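Side-chain contacts in D-glycero-D-manno-heptose 1-phosphate kinase (Bacteroides thetaiotaomicron, PDB 3K85), which probably phosphorylates a sugar at the expense of ATP, as a GHMP-family kinase named for D-glycero-D-manno-heptose 1-phosphate: residues 186-189 and 190-193; 193-196 and 197-201; 242-245 and 246-250. One frame throughout, in Å; residues are numbered along the deposited sequence.

Contact 1 (186-189 and 190-193); sequences KMKR and WIVD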
loop_
_atom_site.group_PDB
_atom_site.type_symbol
_atom_site.label_atom_id
_atom_site.label_comp_id
_atom_site.label_asym_id
_atom_site.label_seq_id
_atom_site.Cartn_x
_atom_site.Cartn_y
_atom_site.Cartn_z
ATOM N N LYS A 186 -0.985 1.787 -1.501
ATOM C CA LYS A 186 -2.194 2.089 -2.265
ATOM C C LYS A 186 -2.211 3.606 -2.385
ATOM O O LYS A 186 -2.187 4.301 -1.378
ATOM C CB LYS A 186 -3.475 1.679 -1.524
ATOM C CG LYS A 186 -3.766 0.201 -1.455
ATOM C CD LYS A 186 -5.255 -0.066 -1.203
ATOM C CE LYS A 186 -5.782 0.694 0.005
ATOM N NZ LYS A 186 -7.127 0.222 0.404
HETATM N N MSE A 187 -2.243 4.138 -3.596
HETATM C CA MSE A 187 -2.275 5.584 -3.731
HETATM C C MSE A 187 -3.653 6.053 -4.173
HETATM O O MSE A 187 -4.168 5.591 -5.188
HETATM C CB MSE A 187 -1.214 6.055 -4.730
HETATM C CG MSE A 187 0.213 5.986 -4.208
HETATM SE SE MSE A 187 0.619 7.238 -2.742
HETATM C CE MSE A 187 0.546 8.883 -3.747
ATOM N N LYS A 188 -4.262 6.946 -3.401
ATOM C CA LYS A 188 -5.567 7.480 -3.777
ATOM C C LYS A 188 -5.480 8.061 -5.200
ATOM O O LYS A 188 -4.518 8.738 -5.544
ATOM C CB LYS A 188 -6.014 8.550 -2.774
ATOM C CG LYS A 188 -6.343 7.970 -1.398
ATOM C CD LYS A 188 -7.379 8.800 -0.649
ATOM C CE LYS A 188 -6.815 10.147 -0.180
ATOM N NZ LYS A 188 -5.819 10.013 0.932
ATOM N N ARG A 189 -6.478 7.784 -6.027
ATOM C CA ARG A 189 -6.467 8.254 -7.406
ATOM C C ARG A 189 -6.248 9.758 -7.577
ATOM O O ARG A 189 -5.529 10.179 -8.489
ATOM C CB ARG A 189 -7.765 7.851 -8.128
ATOM C CG ARG A 189 -7.772 8.275 -9.594
ATOM C CD ARG A 189 -9.099 8.012 -10.274
ATOM N NE ARG A 189 -10.186 8.795 -9.694
ATOM C CZ ARG A 189 -11.443 8.758 -10.130
ATOM N NH1 ARG A 189 -11.769 7.971 -11.151
ATOM N NH2 ARG A 189 -12.374 9.507 -9.545
ATOM N N TRP A 190 -6.858 10.570 -6.721
ATOM C CA TRP A 190 -6.695 12.003 -6.855
ATOM C C TRP A 190 -5.274 12.487 -6.583
ATOM O O TRP A 190 -4.853 13.509 -7.119
ATOM C CB TRP A 190 -7.682 12.750 -5.954
ATOM C CG TRP A 190 -7.294 12.815 -4.512
ATOM C CD1 TRP A 190 -7.732 12.005 -3.512
ATOM C CD2 TRP A 190 -6.411 13.766 -3.900
ATOM N NE1 TRP A 190 -7.185 12.388 -2.314
ATOM C CE2 TRP A 190 -6.369 13.468 -2.522
ATOM C CE3 TRP A 190 -5.652 14.836 -4.382
ATOM C CZ2 TRP A 190 -5.595 14.210 -1.615
ATOM C CZ3 TRP A 190 -4.878 15.572 -3.478
ATOM C CH2 TRP A 190 -4.859 15.254 -2.113
ATOM N N ILE A 191 -4.529 11.764 -5.755
ATOM C CA ILE A 191 -3.145 12.154 -5.457
ATOM C C ILE A 191 -2.295 11.848 -6.691
ATOM O O ILE A 191 -1.428 12.634 -7.090
ATOM C CB ILE A 191 -2.593 11.372 -4.231
ATOM C CG1 ILE A 191 -3.324 11.829 -2.967
ATOM C CG2 ILE A 191 -1.087 11.575 -4.095
ATOM C CD1 ILE A 191 -2.965 11.018 -1.749
ATOM N N VAL A 192 -2.574 10.708 -7.304
ATOM C CA VAL A 192 -1.850 10.293 -8.492
ATOM C C VAL A 192 -2.119 11.267 -9.625
ATOM O O VAL A 192 -1.185 11.694 -10.309
ATOM C CB VAL A 192 -2.266 8.885 -8.928
ATOM C CG1 VAL A 192 -1.506 8.481 -10.189
ATOM C CG2 VAL A 192 -1.988 7.909 -7.800
ATOM N N ASP A 193 -3.392 11.607 -9.834
ATOM C CA ASP A 193 -3.757 12.570 -10.872
ATOM C C ASP A 193 -3.147 13.946 -10.566
ATOM O O ASP A 193 -2.650 14.631 -11.463
ATOM C CB ASP A 193 -5.282 12.715 -10.987
ATOM C CG ASP A 193 -5.920 11.575 -11.747
ATOM O OD1 ASP A 193 -5.371 11.166 -12.791
ATOM O OD2 ASP A 193 -6.980 11.096 -11.311
#
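K188 lies alongside W190 where the loop after strand 179-185 turns into helix 189-197, and K188 takes the N-cap position of that helix. Its carbonyl O accepts V192 N at 3.3 Å in a nearly straight bond, and a weaker, more bent one from I191 N, so this oxygen takes two of the first turn's N-H groups. The close-packed part centres on buried I191, whose CG1 sits over one face of the W190 indole; beside it CB of selenomethionine M187 rests on V192 CG2 at 3.7 Å, while M187 also touches L247 and V192 touches F331. On the outer side, W190 has its CG between backbone N and carbonyl carbon (chi1 79°), which stands the indole beside the lysine chain; K188 CE meets the ring edge at NE1, 3.1 Å away. Shortening K188 to an alanine is likely to strip the NE1 edge of the methylene beside it and leave D137 of the second subunit without its long, weak ion pair. Looser still is the exposed pair R189 and D193. The backbone bond from D193 N to R189 O is firm at 2.9 Å, but the side chains meet most closely at R189 CG and D193 OD2, 3.4 Å apart, with OD2 well out of the guanidinium plane and 4.3 Å from R189 NE.

Contact 2 (193-196 and 197-201); sequences DELE and SSMVL
S198 keeps OG beside its own backbone N (chi1 -64°), which swings the hydroxyl back over the helix end to E194, while the E194 chain leaves anti to its own N and then bends at chi2 (66°) to bring the carboxylate round to the same side. The setting is the C-terminal end of helix 189-197, just before the chain enters strand 199-202 of a three-stranded antiparallel sheet, and it is a worked case of serine hydroxyls bonding to carbonyls one turn back. S198 OG donates to E194 O at 2.8 Å, from a position tilted 30° from the carbonyl plane. S197 OG lies within reach of both E194 O (3.1 Å) and D193 O (3.2 Å), and which of them its proton favours is not settled; D193 O has in any case the backbone N of S197. Past this point the helical bonding frays: S198 N comes to L195 O from above the carbonyl plane, and M199 N reaches E196 O in a long, weak bond. The E196 carboxylate is held from outside, its OE2 taking the backbone N of F331. On the buried flank, selenomethionine M199 crosses L195, with SE 3.7 Å from L195 CG, and the two continue into a core with F254, F329 and F331. P309 and V251 touch both E194 and S198, and between these two sits a water that donates to E194 OE2 at 2.8 Å and to S198 OG at 3.1 Å.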
loop_
_atom_site.group_PDB
_atom_site.type_symbol
_atom_site.label_atom_id
_atom_site.label_comp_id
_atom_site.label_asym_id
_atom_site.label_seq_id
_atom_site.Cartn_x
_atom_site.Cartn_y
_atom_site.Cartn_z
ATOM N N ASP A 193 -3.392 11.607 -9.834
ATOM C CA ASP A 193 -3.757 12.570 -10.872
ATOM C C ASP A 193 -3.147 13.946 -10.566
ATOM O O ASP A 193 -2.650 14.631 -11.463
ATOM C CB ASP A 193 -5.282 12.715 -10.987
ATOM C CG ASP A 193 -5.920 11.575 -11.747
ATOM O OD1 ASP A 193 -5.371 11.166 -12.791
ATOM O OD2 ASP A 193 -6.980 11.096 -11.311
ATOM N N GLU A 194 -3.187 14.350 -9.302
ATOM C CA GLU A 194 -2.620 15.640 -8.928
ATOM C C GLU A 194 -1.127 15.648 -9.194
ATOM O O GLU A 194 -0.598 16.628 -9.714
ATOM C CB GLU A 194 -2.855 15.941 -7.448
ATOM C CG GLU A 194 -2.342 17.313 -7.016
ATOM C CD GLU A 194 -3.106 18.465 -7.666
ATOM O OE1 GLU A 194 -3.950 18.210 -8.554
ATOM O OE2 GLU A 194 -2.856 19.633 -7.289
ATOM N N LEU A 195 -0.448 14.560 -8.825
ATOM C CA LEU A 195 0.989 14.467 -9.028
ATOM C C LEU A 195 1.324 14.436 -10.518
ATOM O O LEU A 195 2.280 15.080 -10.953
ATOM C CB LEU A 195 1.558 13.215 -8.341
ATOM C CG LEU A 195 3.087 13.194 -8.186
ATOM C CD1 LEU A 195 3.515 14.186 -7.102
ATOM C CD2 LEU A 195 3.555 11.800 -7.829
ATOM N N GLU A 196 0.543 13.692 -11.300
ATOM C CA GLU A 196 0.797 13.612 -12.735
ATOM C C GLU A 196 0.651 14.966 -13.430
ATOM O O GLU A 196 1.430 15.288 -14.325
ATOM C CB GLU A 196 -0.125 12.587 -13.403
ATOM C CG GLU A 196 0.093 11.161 -12.915
ATOM C CD GLU A 196 -0.813 10.148 -13.599
ATOM O OE1 GLU A 196 -2.029 10.419 -13.730
ATOM O OE2 GLU A 196 -0.312 9.077 -13.991
ATOM N N SER A 197 -0.330 15.770 -13.030
ATOM C CA SER A 197 -0.497 17.079 -13.669
ATOM C C SER A 197 0.507 18.111 -13.132
ATOM O O SER A 197 0.614 19.219 -13.657
ATOM C CB SER A 197 -1.931 17.587 -13.487
ATOM O OG SER A 197 -2.260 17.713 -12.123
ATOM N N SER A 198 1.246 17.718 -12.094
ATOM C CA SER A 198 2.252 18.565 -11.468
ATOM C C SER A 198 3.668 18.162 -11.888
ATOM O O SER A 198 4.642 18.692 -11.360
ATOM C CB SER A 198 2.160 18.466 -9.942
ATOM O OG SER A 198 0.929 18.950 -9.447
HETATM N N MSE A 199 3.798 17.235 -12.829
HETATM C CA MSE A 199 5.138 16.806 -13.230
HETATM C C MSE A 199 5.481 16.798 -14.706
HETATM O O MSE A 199 4.655 16.492 -15.565
HETATM C CB MSE A 199 5.440 15.422 -12.665
HETATM C CG MSE A 199 5.781 15.420 -11.198
HETATM SE SE MSE A 199 5.908 13.624 -10.500
HETATM C CE MSE A 199 7.107 12.860 -11.827
ATOM N N VAL A 200 6.738 17.121 -14.980
ATOM C CA VAL A 200 7.247 17.148 -16.336
ATOM C C VAL A 200 8.517 16.290 -16.416
ATOM O O VAL A 200 9.439 16.450 -15.613
ATOM C CB VAL A 200 7.576 18.594 -16.771
ATOM C CG1 VAL A 200 7.862 18.639 -18.268
ATOM C CG2 VAL A 200 6.424 19.514 -16.421
ATOM N N LEU A 201 8.537 15.367 -17.371
ATOM C CA LEU A 201 9.677 14.487 -17.603
ATOM C C LEU A 201 10.428 15.023 -18.811
ATOM O O LEU A 201 9.899 15.015 -19.923
ATOM C CB LEU A 201 9.199 13.071 -17.901
ATOM C CG LEU A 201 9.237 12.047 -16.772
ATOM C CD1 LEU A 201 10.203 10.938 -17.160
ATOM C CD2 LEU A 201 9.656 12.706 -15.463
HETATM O O HOH W 1 -0.107 20.069 -6.706
#

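Contact 3 (242-245 and 246-250); sequences TKLA and LLKGD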
loop_
_atom_site.group_PDB
_atom_site.type_symbol
_atom_site.label_atom_id
_atom_site.label_comp_id
_atom_site.label_asym_id
_atom_site.label_seq_id
_atom_site.Cartn_x
_atom_site.Cartn_y
_atom_site.Cartn_z
ATOM N N THR A 242 9.352 12.267 1.912
ATOM C CA THR A 242 8.604 12.224 0.665
ATOM C C THR A 242 7.400 11.298 0.767
ATOM O O THR A 242 6.314 11.640 0.296
ATOM C CB THR A 242 9.492 11.796 -0.523
ATOM O OG1 THR A 242 10.546 12.751 -0.691
ATOM C CG2 THR A 242 8.681 11.756 -1.815
ATOM N N LYS A 243 7.583 10.139 1.393
ATOM C CA LYS A 243 6.481 9.198 1.556
ATOM C C LYS A 243 5.344 9.903 2.275
ATOM O O LYS A 243 4.213 9.970 1.781
ATOM C CB LYS A 243 6.905 7.984 2.385
ATOM C CG LYS A 243 5.790 6.958 2.541
ATOM C CD LYS A 243 6.173 5.831 3.474
ATOM C CE LYS A 243 6.321 6.322 4.903
ATOM N NZ LYS A 243 6.490 5.181 5.840
ATOM N N LEU A 244 5.666 10.442 3.443
ATOM C CA LEU A 244 4.693 11.135 4.264
ATOM C C LEU A 244 4.061 12.356 3.574
ATOM O O LEU A 244 2.921 12.719 3.871
ATOM C CB LEU A 244 5.345 11.529 5.589
ATOM C CG LEU A 244 4.491 12.326 6.577
ATOM C CD1 LEU A 244 3.175 11.595 6.867
ATOM C CD2 LEU A 244 5.302 12.557 7.854
ATOM N N ALA A 245 4.788 12.983 2.652
ATOM C CA ALA A 245 4.256 14.140 1.941
ATOM C C ALA A 245 3.251 13.710 0.871
ATOM O O ALA A 245 2.148 14.245 0.797
ATOM C CB ALA A 245 5.388 14.926 1.297
ATOM N N LEU A 246 3.636 12.742 0.045
ATOM C CA LEU A 246 2.768 12.255 -1.023
ATOM C C LEU A 246 1.542 11.458 -0.572
ATOM O O LEU A 246 0.546 11.393 -1.300
ATOM C CB LEU A 246 3.565 11.407 -2.008
ATOM C CG LEU A 246 4.532 12.152 -2.921
ATOM C CD1 LEU A 246 5.111 11.157 -3.912
ATOM C CD2 LEU A 246 3.808 13.274 -3.658
ATOM N N LEU A 247 1.613 10.835 0.601
ATOM C CA LEU A 247 0.477 10.074 1.103
ATOM C C LEU A 247 -0.669 11.015 1.468
ATOM O O LEU A 247 -1.823 10.594 1.569
ATOM C CB LEU A 247 0.870 9.257 2.333
ATOM C CG LEU A 247 1.729 8.016 2.101
ATOM C CD1 LEU A 247 1.981 7.324 3.434
ATOM C CD2 LEU A 247 1.028 7.079 1.126
ATOM N N LYS A 248 -0.341 12.288 1.676
ATOM C CA LYS A 248 -1.339 13.293 2.027
ATOM C C LYS A 248 -1.690 14.170 0.818
ATOM O O LYS A 248 -2.605 14.988 0.882
ATOM C CB LYS A 248 -0.833 14.167 3.187
ATOM C CG LYS A 248 -0.843 13.469 4.550
ATOM C CD LYS A 248 -0.531 14.448 5.687
ATOM C CE LYS A 248 -0.976 13.922 7.065
ATOM N NZ LYS A 248 -0.206 12.731 7.543
ATOM N N GLY A 249 -0.961 13.986 -0.280
ATOM C CA GLY A 249 -1.216 14.761 -1.482
ATOM C C GLY A 249 -0.544 16.122 -1.463
ATOM O O GLY A 249 -0.834 16.994 -2.285
ATOM N N ASP A 250 0.364 16.311 -0.519
ATOM C CA ASP A 250 1.063 17.579 -0.417
ATOM C C ASP A 250 2.164 17.669 -1.468
ATOM O O ASP A 250 3.337 17.435 -1.176
ATOM C CB ASP A 250 1.668 17.730 0.975
ATOM C CG ASP A 250 2.160 19.132 1.242
ATOM O OD1 ASP A 250 2.699 19.772 0.310
ATOM O OD2 ASP A 250 2.020 19.591 2.393
#
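A245 O takes two backbone donors, K248 N at 3.3 Å and D250 N at 3.0 Å, which come in from opposite faces of its carbonyl plane. Just before it the pattern is plain helix: L246 N binds T242 O at 2.9 Å and L247 N binds K243 O. The bond from D250 N to A245 O, with G249 N weakly on L246 O and G249 as C-prime residue, makes a Schellman motif. G249 has positive phi (83°), where a CB would be pressed against the carbonyl O of K248. D250 is the N-cap of helix 251-264, its OD1 accepting the backbone N of E253. Side-chain donors are met from further off. T242 OG1 is bonded to S238 O, and K243 NZ to OD1 of N183 of the second subunit, with a cation-pi contact to Y171 as well. K243 lends its aliphatic part to L247, CG to CD1 at 3.9 Å. L244 and K248 run side by side in the same direction, and the lysine's bend at chi4 (67°) sets NZ 3.6 Å from L244 CD1, while the same amine makes a cation-pi contact with Y138 of the second subunit.

How the contacts relate
From strand 179-185 the chain enters helix 189-197 at contact 1 and leaves it for strand 199-202 at contact 2, the two sharing D193. An unmodelled segment intervenes before helix 230-246, and contact 3 closes the tight turn from there into helix 251-264. All three are local; contacts 1 and 2 join at D193, contact 3 follows in series, and none encloses or crosses another. They are nevertheless tied in space. From contact 1, W190 CH2 sits 3.7 Å from G249 CA and I191 CD1 3.5 Å from L247 O; from contact 2, L195 CD1 meets L246 CD2 at 3.6 Å. Helix 189-197 thus packs against the turn between the two later helices, and contacts 1 and 3 also touch the second subunit.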